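Glucose-6-phosphate isomerase (Plasmodium falciparum, PDB 3QKI) probably catalyses the reversible isomerisation of alpha-D-glucose 6-phosphate to beta-D-fructose 6-phosphate, an early step of glycolysis that also serves gluconeogenesis. Local coordinates at residues A[179-184]-A[321-326]; A[186-191]-A[524-529]. All blocks are in the same frame, centred on the assembly; numbering follows the deposited sequence. Where two conformers were deposited one is given.

Contact 1: residues A[179-184]-A[321-326]; sequences LGTEFV and ILPLSI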
# COMPACT_ATOMS: atom_id res chain seq x y z
N LEU A 179 3.65 10.00 8.32
CA LEU A 179 3.20 8.60 8.28
C LEU A 179 2.54 8.09 9.55
O LEU A 179 1.45 7.53 9.50
CB LEU A 179 4.27 7.63 7.73
CG LEU A 179 4.58 7.74 6.22
CD1 LEU A 179 5.88 7.04 5.87
CD2 LEU A 179 3.45 7.18 5.37
N GLY A 180 3.19 8.32 10.68
CA GLY A 180 2.63 7.92 11.97
C GLY A 180 1.37 8.70 12.28
O GLY A 180 0.36 8.11 12.70
N THR A 181 1.40 10.02 12.03
CA THR A 181 0.24 10.88 12.27
C THR A 181 -0.97 10.39 11.45
O THR A 181 -2.05 10.26 12.02
CB THR A 181 0.58 12.34 11.95
OG1 THR A 181 1.81 12.66 12.60
CG2 THR A 181 -0.54 13.32 12.37
N GLU A 182 -0.79 10.14 10.13
CA GLU A 182 -1.89 9.71 9.29
C GLU A 182 -2.44 8.35 9.72
O GLU A 182 -3.67 8.15 9.72
CB GLU A 182 -1.53 9.75 7.79
CG GLU A 182 -2.75 9.36 6.94
CD GLU A 182 -2.67 9.74 5.48
OE1 GLU A 182 -1.57 9.64 4.90
OE2 GLU A 182 -3.72 10.11 4.92
N PHE A 183 -1.55 7.44 10.17
CA PHE A 183 -1.99 6.14 10.69
C PHE A 183 -2.97 6.41 11.86
O PHE A 183 -4.09 5.93 11.82
CB PHE A 183 -0.77 5.26 11.12
CG PHE A 183 -0.95 4.45 12.40
CD1 PHE A 183 -2.07 3.64 12.59
CD2 PHE A 183 -0.00 4.50 13.41
CE1 PHE A 183 -2.26 2.96 13.79
CE2 PHE A 183 -0.17 3.77 14.59
CZ PHE A 183 -1.30 3.00 14.77
N VAL A 184 -2.54 7.19 12.86
CA VAL A 184 -3.35 7.47 14.06
C VAL A 184 -4.61 8.26 13.74
O VAL A 184 -5.67 7.96 14.28
CB VAL A 184 -2.53 8.12 15.22
CG1 VAL A 184 -3.41 8.33 16.47
CG2 VAL A 184 -1.32 7.27 15.58
N ILE A 321 1.52 14.76 18.09
CA ILE A 321 0.67 15.22 19.20
C ILE A 321 -0.02 16.56 18.92
O ILE A 321 -1.17 16.71 19.29
CB ILE A 321 1.30 15.10 20.61
CG1 ILE A 321 1.85 13.66 20.89
CG2 ILE A 321 0.32 15.55 21.72
CD1 ILE A 321 0.79 12.40 20.71
N LEU A 322 0.64 17.48 18.23
CA LEU A 322 -0.01 18.75 17.90
C LEU A 322 -1.20 18.59 16.92
O LEU A 322 -2.32 18.89 17.33
CB LEU A 322 0.98 19.83 17.47
CG LEU A 322 0.35 21.10 16.95
CD1 LEU A 322 -0.33 21.90 18.07
CD2 LEU A 322 1.35 21.91 16.21
N PRO A 323 -1.05 18.06 15.67
CA PRO A 323 -2.24 17.94 14.81
C PRO A 323 -3.30 17.00 15.37
O PRO A 323 -4.48 17.28 15.22
CB PRO A 323 -1.68 17.46 13.48
CG PRO A 323 -0.39 16.79 13.84
CD PRO A 323 0.16 17.62 14.96
N LEU A 324 -2.90 15.92 16.07
CA LEU A 324 -3.89 14.97 16.61
C LEU A 324 -4.67 15.52 17.82
O LEU A 324 -5.83 15.16 17.99
CB LEU A 324 -3.25 13.60 16.92
CG LEU A 324 -2.66 12.82 15.71
CD1 LEU A 324 -1.67 11.72 16.19
CD2 LEU A 324 -3.77 12.27 14.79
N SER A 325 -4.04 16.38 18.65
CA SER A 325 -4.73 17.04 19.76
C SER A 325 -5.68 18.12 19.19
O SER A 325 -6.72 18.34 19.76
CB SER A 325 -3.73 17.69 20.71
OG SER A 325 -2.96 16.72 21.39
N ILE A 326 -5.35 18.74 18.06
CA ILE A 326 -6.28 19.70 17.42
C ILE A 326 -7.51 18.91 16.93
O ILE A 326 -8.65 19.27 17.24
CB ILE A 326 -5.62 20.52 16.29
CG1 ILE A 326 -4.60 21.55 16.87
CG2 ILE A 326 -6.70 21.23 15.40
CD1 ILE A 326 -3.60 22.10 15.86
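Val-184 sends its two methyls to different neighbours: CG2 lies 3.7 Å above one face of the Phe-183 ring, offset toward the rim, while CG1 meets CD1 of Leu-324 across the contact at 3.8 Å. The Phe-183 ring also meets that of Phe-388, their planes about 60° apart. The pyrrolidine of Pro-323 is touched at its CG corner by Thr-181 CG2, 3.8 Å away, the two side chains crossing at about a right angle. With its CG2 anti to the backbone N (OG1 chi1 -49°), Thr-181 turns that methyl, and not the hydroxyl, toward the second helix, where it also rests on Leu-324 CG at 4.0 Å. Leu-324 spans Thr-181 and Val-184: CD1 lies against the valine and CD2 sits 3.8 Å from the carbonyl O of Thr-181. The contact is apolar and buried; the axes of segments 179-184 and 321-326 approach to 10.1 Å and run nearly parallel, 22° apart. Pro-323 has no N-H to give, which goes with a kink in helix 318-328; two residues before it, Ile-321 O is gripped from opposite faces of its plane by Ser-325 N and by Ser-325 OG at 2.8 Å. This is helix-helix packing in the alpha/beta fold of phosphoglucose isomerase, at the start of the helix that follows Gly-176 and Ser-177, which bind fructose 6-phosphate.

Contact 2: residues A[186-191]-A[524-529]; sequences EAMKYY and YTCGLL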
# COMPACT_ATOMS: atom_id res chain seq x y z
N GLU A 186 -6.45 8.39 10.81
CA GLU A 186 -7.41 7.50 10.18
C GLU A 186 -7.93 6.41 11.13
O GLU A 186 -9.11 6.07 11.07
CB GLU A 186 -6.82 6.88 8.90
CG GLU A 186 -6.70 7.89 7.76
CD GLU A 186 -8.02 8.44 7.25
OE1 GLU A 186 -9.04 7.71 7.29
OE2 GLU A 186 -8.03 9.61 6.83
N ALA A 187 -7.07 5.90 12.02
CA ALA A 187 -7.45 4.86 12.98
C ALA A 187 -8.49 5.36 13.99
O ALA A 187 -9.42 4.64 14.32
CB ALA A 187 -6.23 4.36 13.72
N MET A 188 -8.28 6.58 14.48
CA MET A 188 -9.05 7.15 15.58
C MET A 188 -10.23 8.06 15.23
O MET A 188 -11.08 8.26 16.09
CB MET A 188 -8.09 7.86 16.56
CG MET A 188 -7.04 6.93 17.19
SD MET A 188 -7.67 5.28 17.69
CE MET A 188 -8.99 5.77 18.81
N LYS A 189 -10.23 8.67 14.05
CA LYS A 189 -11.28 9.63 13.71
C LYS A 189 -12.71 9.16 13.92
O LYS A 189 -13.50 9.91 14.51
CB LYS A 189 -11.04 10.34 12.37
CG LYS A 189 -11.30 9.48 11.13
CD LYS A 189 -10.93 10.28 9.86
CE LYS A 189 -11.53 9.65 8.63
NZ LYS A 189 -10.86 10.14 7.39
N TYR A 190 -13.04 7.93 13.49
CA TYR A 190 -14.40 7.39 13.65
C TYR A 190 -14.69 7.04 15.07
O TYR A 190 -15.84 7.16 15.48
CB TYR A 190 -14.70 6.25 12.67
CG TYR A 190 -14.97 6.81 11.29
CD1 TYR A 190 -16.15 7.50 11.01
CD2 TYR A 190 -14.00 6.75 10.29
CE1 TYR A 190 -16.40 8.03 9.75
CE2 TYR A 190 -14.23 7.30 9.02
CZ TYR A 190 -15.44 7.93 8.75
OH TYR A 190 -15.65 8.51 7.52
N TYR A 191 -13.66 6.66 15.87
CA TYR A 191 -13.90 6.40 17.30
C TYR A 191 -14.30 7.73 17.95
O TYR A 191 -15.28 7.81 18.68
CB TYR A 191 -12.66 5.79 17.96
CG TYR A 191 -12.86 5.52 19.43
CD1 TYR A 191 -12.44 6.44 20.39
CD2 TYR A 191 -13.50 4.37 19.87
CE1 TYR A 191 -12.65 6.22 21.75
CE2 TYR A 191 -13.72 4.14 21.23
CZ TYR A 191 -13.30 5.07 22.16
OH TYR A 191 -13.49 4.85 23.50
N TYR A 524 -6.10 4.60 23.95
CA TYR A 524 -5.14 3.87 24.75
C TYR A 524 -4.58 2.65 23.97
O TYR A 524 -3.36 2.47 23.90
CB TYR A 524 -5.80 3.44 26.07
CG TYR A 524 -4.88 2.62 26.95
CD1 TYR A 524 -4.92 1.23 26.93
CD2 TYR A 524 -3.98 3.24 27.82
CE1 TYR A 524 -4.10 0.47 27.75
CE2 TYR A 524 -3.14 2.49 28.64
CZ TYR A 524 -3.18 1.11 28.58
OH TYR A 524 -2.33 0.35 29.34
N THR A 525 -5.48 1.82 23.40
CA THR A 525 -5.12 0.64 22.63
C THR A 525 -4.31 1.02 21.36
O THR A 525 -3.43 0.27 20.96
CB THR A 525 -6.39 -0.18 22.36
OG1 THR A 525 -7.01 -0.52 23.61
CG2 THR A 525 -6.12 -1.42 21.58
N CYS A 526 -4.63 2.17 20.73
CA CYS A 526 -3.89 2.59 19.53
C CYS A 526 -2.43 2.90 19.93
O CYS A 526 -1.51 2.64 19.15
CB CYS A 526 -4.56 3.78 18.86
SG CYS A 526 -4.02 4.06 17.15
N GLY A 527 -2.24 3.40 21.16
CA GLY A 527 -0.93 3.66 21.75
C GLY A 527 -0.20 2.35 22.01
O GLY A 527 0.99 2.22 21.66
N LEU A 528 -0.92 1.34 22.57
CA LEU A 528 -0.34 0.00 22.78
C LEU A 528 0.18 -0.57 21.44
O LEU A 528 1.28 -1.11 21.40
CB LEU A 528 -1.38 -0.98 23.34
CG LEU A 528 -1.87 -0.82 24.76
CD1 LEU A 528 -2.92 -1.87 25.05
CD2 LEU A 528 -0.70 -0.94 25.79
N LEU A 529 -0.63 -0.45 20.36
CA LEU A 529 -0.30 -0.95 19.02
C LEU A 529 0.95 -0.24 18.43
O LEU A 529 1.83 -0.91 17.91
CB LEU A 529 -1.52 -0.86 18.06
CG LEU A 529 -1.34 -1.38 16.63
CD1 LEU A 529 -1.03 -2.87 16.59
CD2 LEU A 529 -2.58 -1.08 15.78
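Cys-526 holds SG anti to its backbone N (chi1 -163°), and the bend at chi2 (-41°) brings Met-188 SD against the cysteine, while a second bend at chi3 sets the end methyl CE. Met-188 SD lies 3.6 Å from Cys-526 CB and 3.9 Å from Cys-526 SG. One residue earlier, Ala-187 CB lies 4.1 Å from Cys-526 SG; the methyl and the thioether both meet the thiol from the side of helix 179-197. Phe-336 of helix 330-349 packs on Cys-526, and Phe-328 of helix 318-328 on Met-188. Segment 186-191 also carries charge: Lys-189 NZ meets Glu-186 OE2 on its syn side, 2.9 Å away and 25° out of the carboxylate plane, as a salt bridge. Glu-186 OE1 has a further partner in Arg-233 of the second subunit, so this helix takes part in the dimer interface as well. The arrangement joins helix 179-197, which follows a strand of the parallel sheet, to helix 523-543, which follows strand 513-518 of the mixed sheet, and so bridges the two sugar-isomerase (SIS) type alpha/beta domains characteristic of the phosphoglucose isomerase family.

Both contacts are buried and draw on helix 179-197, contact 1 from its first turns and contact 2 from its middle, their centres about 10 Å apart. They meet directly where CZ of Phe-183 packs 3.8 Å from SG of Cys-526. Contact 1 relies on branched aliphatic groups and a proline between nearly parallel helices; contact 2 is smaller and sulfur-rich. Their settings differ too: contact 1 begins beside the substrate-binding turn, whereas contact 2 lies away from the residues that bind fructose 6-phosphate and has charged neighbours reaching the second subunit. Phe-336 of helix 330-349 touches Val-184 and Cys-526, so one aromatic side chain adjoins both patches.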